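Local coordinates for type IV pilus assembly protein PilF (Pseudomonas aeruginosa, PDB 2HO1), which is an outer-membrane TPR lipoprotein that interacts with PilQ and is essential for its outer-membrane localization and its assembly into the dodecameric type IV pilus secretin, at residues R140-S151 / Y163-Q174. Residues are numbered along the deposited sequence; the frame is centred on the assembly and turned at random.
Sequences RSRVFENLGLVS and YFEKSLRLNRNQ
S141 against S167 and G148 against Y163 mark the two close points in the antiparallel hairpin of a tetratricopeptide repeat, probably the fourth; the axes of 140-151 and 163-170 approach to 7.6 Å. Because G148 has no side chain, the F164 ring can lay one face against G148 CA, 4.0 Å from its centroid, while Y163 CB comes to 3.5 Å from G148 N. CB of L147 sits over the centre of the Y163 ring, 3.6 Å from its centroid. Packing is reciprocal: Y163 is a knob among F144, L147, G148 and S151, and F144 fills the hole formed by Y163, K166, S167 and L170.

Beside the aromatic cluster, one hydrogen bond spans the two helices. With S167 OG turned anti to its own N (chi1 -171°), the hydroxyl donates to S141 O at a short 2.5 Å, 37° out of the carbonyl plane; E145 N holds the same oxygen from the opposite face. Q174 NE2 in turn donates to S167 OG (3.0 Å) and to N171 O (2.7 Å).

On the flank where R140 meets exposed L170 the contact opens to solvent, L170 CD1 resting 3.7 Å from R140 CG. K166 lays CB and CD on the F144 ring, then turns (chi4 -62°) so that NZ hydrogen-bonds to Q133 O of the second subunit. The chemistry implies a hairpin held mainly by aromatic and aliphatic contacts, with the S167 hydroxyl relaying hydrogen bonds from the turn after helix 157-170 to the neighbouring helix.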
loop_
_atom_site.group_PDB
_atom_site.type_symbol
_atom_site.label_atom_id
_atom_site.label_comp_id
_atom_site.label_asym_id
_atom_site.label_seq_id
_atom_site.Cartn_x
_atom_site.Cartn_y
_atom_site.Cartn_z
ATOM N N ARG A 140 -11.283 0.651 7.055
ATOM C CA ARG A 140 -10.027 0.992 6.406
ATOM C C ARG A 140 -9.167 1.837 7.368
ATOM O O ARG A 140 -7.926 1.733 7.351
ATOM C CB ARG A 140 -10.332 1.715 5.091
ATOM C CG ARG A 140 -9.146 2.339 4.338
ATOM C CD ARG A 140 -9.494 2.382 2.843
ATOM N NE ARG A 140 -8.528 3.116 2.034
ATOM C CZ ARG A 140 -8.666 4.394 1.668
ATOM N NH1 ARG A 140 -9.742 5.097 2.035
ATOM N NH2 ARG A 140 -7.720 4.980 0.939
ATOM N N SER A 141 -9.808 2.654 8.215
ATOM C CA SER A 141 -9.064 3.472 9.189
ATOM C C SER A 141 -8.177 2.594 10.082
ATOM O O SER A 141 -7.089 3.007 10.485
ATOM C CB SER A 141 -10.010 4.271 10.089
ATOM O OG SER A 141 -10.914 3.421 10.782
ATOM N N ARG A 142 -8.655 1.395 10.401
ATOM C CA ARG A 142 -7.894 0.434 11.224
ATOM C C ARG A 142 -6.722 -0.122 10.439
ATOM O O ARG A 142 -5.658 -0.404 11.000
ATOM C CB ARG A 142 -8.790 -0.726 11.667
ATOM C CG ARG A 142 -9.448 -0.478 13.013
ATOM C CD ARG A 142 -10.816 -1.176 13.184
ATOM N NE ARG A 142 -10.896 -2.565 12.713
ATOM C CZ ARG A 142 -11.881 -3.397 13.061
ATOM N NH1 ARG A 142 -12.844 -2.972 13.886
ATOM N NH2 ARG A 142 -11.923 -4.644 12.585
ATOM N N VAL A 143 -6.933 -0.321 9.138
ATOM C CA VAL A 143 -5.866 -0.798 8.296
ATOM C C VAL A 143 -4.701 0.194 8.360
ATOM O O VAL A 143 -3.544 -0.217 8.494
ATOM C CB VAL A 143 -6.339 -0.943 6.833
ATOM C CG1 VAL A 143 -5.170 -1.243 5.942
ATOM C CG2 VAL A 143 -7.400 -2.030 6.747
ATOM N N PHE A 144 -4.991 1.489 8.267
ATOM C CA PHE A 144 -3.940 2.493 8.330
ATOM C C PHE A 144 -3.331 2.614 9.724
ATOM O O PHE A 144 -2.144 2.962 9.870
ATOM C CB PHE A 144 -4.445 3.855 7.871
ATOM C CG PHE A 144 -4.600 3.956 6.387
ATOM C CD1 PHE A 144 -3.514 3.708 5.542
ATOM C CD2 PHE A 144 -5.831 4.259 5.815
ATOM C CE1 PHE A 144 -3.646 3.752 4.174
ATOM C CE2 PHE A 144 -5.952 4.300 4.424
ATOM C CZ PHE A 144 -4.850 4.044 3.615
ATOM N N GLU A 145 -4.136 2.384 10.752
ATOM C CA GLU A 145 -3.575 2.395 12.089
ATOM C C GLU A 145 -2.520 1.264 12.147
ATOM O O GLU A 145 -1.416 1.456 12.637
ATOM C CB GLU A 145 -4.646 2.108 13.142
ATOM C CG GLU A 145 -4.050 1.978 14.546
ATOM C CD GLU A 145 -5.080 1.665 15.611
ATOM O OE1 GLU A 145 -5.952 0.793 15.377
ATOM O OE2 GLU A 145 -5.003 2.295 16.689
ATOM N N ASN A 146 -2.875 0.088 11.647
ATOM C CA ASN A 146 -1.958 -1.051 11.656
ATOM C C ASN A 146 -0.680 -0.811 10.860
ATOM O O ASN A 146 0.396 -1.230 11.271
ATOM C CB ASN A 146 -2.667 -2.323 11.181
ATOM C CG ASN A 146 -3.591 -2.881 12.241
ATOM O OD1 ASN A 146 -3.378 -2.648 13.428
ATOM N ND2 ASN A 146 -4.613 -3.618 11.826
ATOM N N LEU A 147 -0.798 -0.118 9.740
ATOM C CA LEU A 147 0.366 0.215 8.926
ATOM C C LEU A 147 1.262 1.126 9.751
ATOM O O LEU A 147 2.493 1.021 9.707
ATOM C CB LEU A 147 -0.084 0.894 7.624
ATOM C CG LEU A 147 -0.601 -0.106 6.574
ATOM C CD1 LEU A 147 -1.303 0.647 5.414
ATOM C CD2 LEU A 147 0.552 -0.943 6.033
ATOM N N GLY A 148 0.653 2.035 10.508
ATOM C CA GLY A 148 1.439 2.916 11.370
ATOM C C GLY A 148 2.141 2.163 12.503
ATOM O O GLY A 148 3.319 2.387 12.781
ATOM N N LEU A 149 1.440 1.249 13.159
ATOM C CA LEU A 149 2.075 0.509 14.241
ATOM C C LEU A 149 3.224 -0.349 13.702
ATOM O O LEU A 149 4.303 -0.382 14.307
ATOM C CB LEU A 149 1.038 -0.346 14.985
ATOM C CG LEU A 149 -0.023 0.438 15.774
ATOM C CD1 LEU A 149 -1.182 -0.476 16.075
ATOM C CD2 LEU A 149 0.537 1.016 17.068
ATOM N N VAL A 150 3.011 -1.025 12.566
ATOM C CA VAL A 150 4.067 -1.850 11.963
ATOM C C VAL A 150 5.252 -0.948 11.593
ATOM O O VAL A 150 6.413 -1.329 11.760
ATOM C CB VAL A 150 3.547 -2.600 10.686
ATOM C CG1 VAL A 150 4.711 -3.241 9.912
ATOM C CG2 VAL A 150 2.516 -3.670 11.087
ATOM N N SER A 151 4.976 0.261 11.108
ATOM C CA SER A 151 6.054 1.164 10.741
ATOM C C SER A 151 6.908 1.512 11.964
ATOM O O SER A 151 8.144 1.669 11.862
ATOM C CB SER A 151 5.496 2.440 10.092
ATOM O OG SER A 151 4.969 2.154 8.814
ATOM N N TYR A 163 0.969 7.278 8.252
ATOM C CA TYR A 163 -0.086 6.291 8.291
ATOM C C TYR A 163 -1.095 6.672 9.363
ATOM O O TYR A 163 -2.297 6.609 9.127
ATOM C CB TYR A 163 0.480 4.890 8.530
ATOM C CG TYR A 163 1.062 4.259 7.261
ATOM C CD1 TYR A 163 0.310 4.198 6.071
ATOM C CD2 TYR A 163 2.347 3.707 7.255
ATOM C CE1 TYR A 163 0.831 3.595 4.904
ATOM C CE2 TYR A 163 2.863 3.110 6.113
ATOM C CZ TYR A 163 2.115 3.053 4.953
ATOM O OH TYR A 163 2.629 2.413 3.870
ATOM N N PHE A 164 -0.618 7.084 10.535
ATOM C CA PHE A 164 -1.526 7.505 11.595
ATOM C C PHE A 164 -2.413 8.687 11.168
ATOM O O PHE A 164 -3.598 8.714 11.494
ATOM C CB PHE A 164 -0.748 7.839 12.876
ATOM C CG PHE A 164 -0.152 6.617 13.553
ATOM C CD1 PHE A 164 -0.885 5.436 13.646
ATOM C CD2 PHE A 164 1.132 6.652 14.096
ATOM C CE1 PHE A 164 -0.338 4.314 14.265
ATOM C CE2 PHE A 164 1.681 5.548 14.710
ATOM C CZ PHE A 164 0.956 4.378 14.798
ATOM N N GLU A 165 -1.850 9.648 10.439
ATOM C CA GLU A 165 -2.652 10.765 9.961
ATOM C C GLU A 165 -3.740 10.291 8.995
ATOM O O GLU A 165 -4.864 10.820 9.014
ATOM C CB GLU A 165 -1.764 11.822 9.289
ATOM C CG GLU A 165 -0.988 12.655 10.285
ATOM C CD GLU A 165 0.151 13.449 9.653
ATOM O OE1 GLU A 165 0.523 13.158 8.494
ATOM O OE2 GLU A 165 0.701 14.350 10.327
ATOM N N LYS A 166 -3.425 9.312 8.140
ATOM C CA LYS A 166 -4.442 8.796 7.220
ATOM C C LYS A 166 -5.582 8.153 8.023
ATOM O O LYS A 166 -6.778 8.312 7.691
ATOM C CB LYS A 166 -3.853 7.759 6.227
ATOM C CG LYS A 166 -2.816 8.309 5.238
ATOM C CD LYS A 166 -2.414 7.245 4.225
ATOM C CE LYS A 166 -1.049 7.532 3.631
ATOM N NZ LYS A 166 -0.947 8.818 2.851
ATOM N N SER A 167 -5.219 7.420 9.075
ATOM C CA SER A 167 -6.232 6.773 9.915
ATOM C C SER A 167 -7.173 7.813 10.575
ATOM O O SER A 167 -8.385 7.637 10.599
ATOM C CB SER A 167 -5.550 5.940 11.006
ATOM O OG SER A 167 -6.467 5.130 11.714
ATOM N N LEU A 168 -6.613 8.898 11.099
ATOM C CA LEU A 168 -7.434 9.900 11.761
ATOM C C LEU A 168 -8.257 10.720 10.781
ATOM O O LEU A 168 -9.273 11.281 11.165
ATOM C CB LEU A 168 -6.569 10.834 12.621
ATOM C CG LEU A 168 -6.007 10.213 13.911
ATOM C CD1 LEU A 168 -4.969 11.134 14.552
ATOM C CD2 LEU A 168 -7.122 9.941 14.869
ATOM N N ARG A 169 -7.822 10.801 9.525
ATOM C CA ARG A 169 -8.573 11.554 8.520
ATOM C C ARG A 169 -9.847 10.771 8.212
ATOM O O ARG A 169 -10.889 11.366 7.969
ATOM C CB ARG A 169 -7.739 11.734 7.252
ATOM C CG ARG A 169 -7.909 13.084 6.569
ATOM C CD ARG A 169 -7.179 13.118 5.228
ATOM N NE ARG A 169 -7.531 14.275 4.390
ATOM C CZ ARG A 169 -7.244 14.374 3.086
ATOM N NH1 ARG A 169 -6.616 13.385 2.456
ATOM N NH2 ARG A 169 -7.593 15.454 2.399
ATOM N N LEU A 170 -9.766 9.437 8.247
ATOM C CA LEU A 170 -10.922 8.571 7.994
ATOM C C LEU A 170 -11.814 8.391 9.221
ATOM O O LEU A 170 -13.027 8.151 9.111
ATOM C CB LEU A 170 -10.485 7.186 7.531
ATOM C CG LEU A 170 -9.790 7.104 6.185
ATOM C CD1 LEU A 170 -9.531 5.664 5.876
ATOM C CD2 LEU A 170 -10.662 7.760 5.105
ATOM N N ASN A 171 -11.199 8.456 10.393
ATOM C CA ASN A 171 -11.955 8.343 11.622
ATOM C C ASN A 171 -11.268 9.127 12.720
ATOM O O ASN A 171 -10.324 8.667 13.346
ATOM C CB ASN A 171 -12.130 6.885 12.016
ATOM C CG ASN A 171 -12.976 6.738 13.243
ATOM O OD1 ASN A 171 -13.465 7.730 13.775
ATOM N ND2 ASN A 171 -13.149 5.510 13.711
ATOM N N ARG A 172 -11.759 10.339 12.927
ATOM C CA ARG A 172 -11.233 11.266 13.924
ATOM C C ARG A 172 -11.349 10.794 15.360
ATOM O O ARG A 172 -10.547 11.178 16.202
ATOM C CB ARG A 172 -11.962 12.602 13.806
ATOM C CG ARG A 172 -11.822 13.261 12.455
ATOM C CD ARG A 172 -10.392 13.731 12.247
ATOM N NE ARG A 172 -10.220 14.409 10.966
ATOM C CZ ARG A 172 -9.036 14.715 10.448
ATOM N NH1 ARG A 172 -7.918 14.388 11.099
ATOM N NH2 ARG A 172 -8.965 15.338 9.278
ATOM N N ASN A 173 -12.350 9.965 15.635
ATOM C CA ASN A 173 -12.582 9.491 16.986
ATOM C C ASN A 173 -11.808 8.224 17.366
ATOM O O ASN A 173 -12.401 7.171 17.594
ATOM C CB ASN A 173 -14.092 9.288 17.181
ATOM C CG ASN A 173 -14.468 8.991 18.636
ATOM O OD1 ASN A 173 -13.635 9.104 19.547
ATOM N ND2 ASN A 173 -15.733 8.615 18.861
ATOM N N GLN A 174 -10.481 8.325 17.438
ATOM C CA GLN A 174 -9.647 7.175 17.797
ATOM C C GLN A 174 -8.581 7.630 18.805
ATOM O O GLN A 174 -7.463 7.977 18.430
ATOM C CB GLN A 174 -8.948 6.587 16.557
ATOM C CG GLN A 174 -9.856 6.160 15.408
ATOM C CD GLN A 174 -9.075 5.569 14.217
ATOM O OE1 GLN A 174 -8.747 4.379 14.201
ATOM N NE2 GLN A 174 -8.760 6.410 13.235
#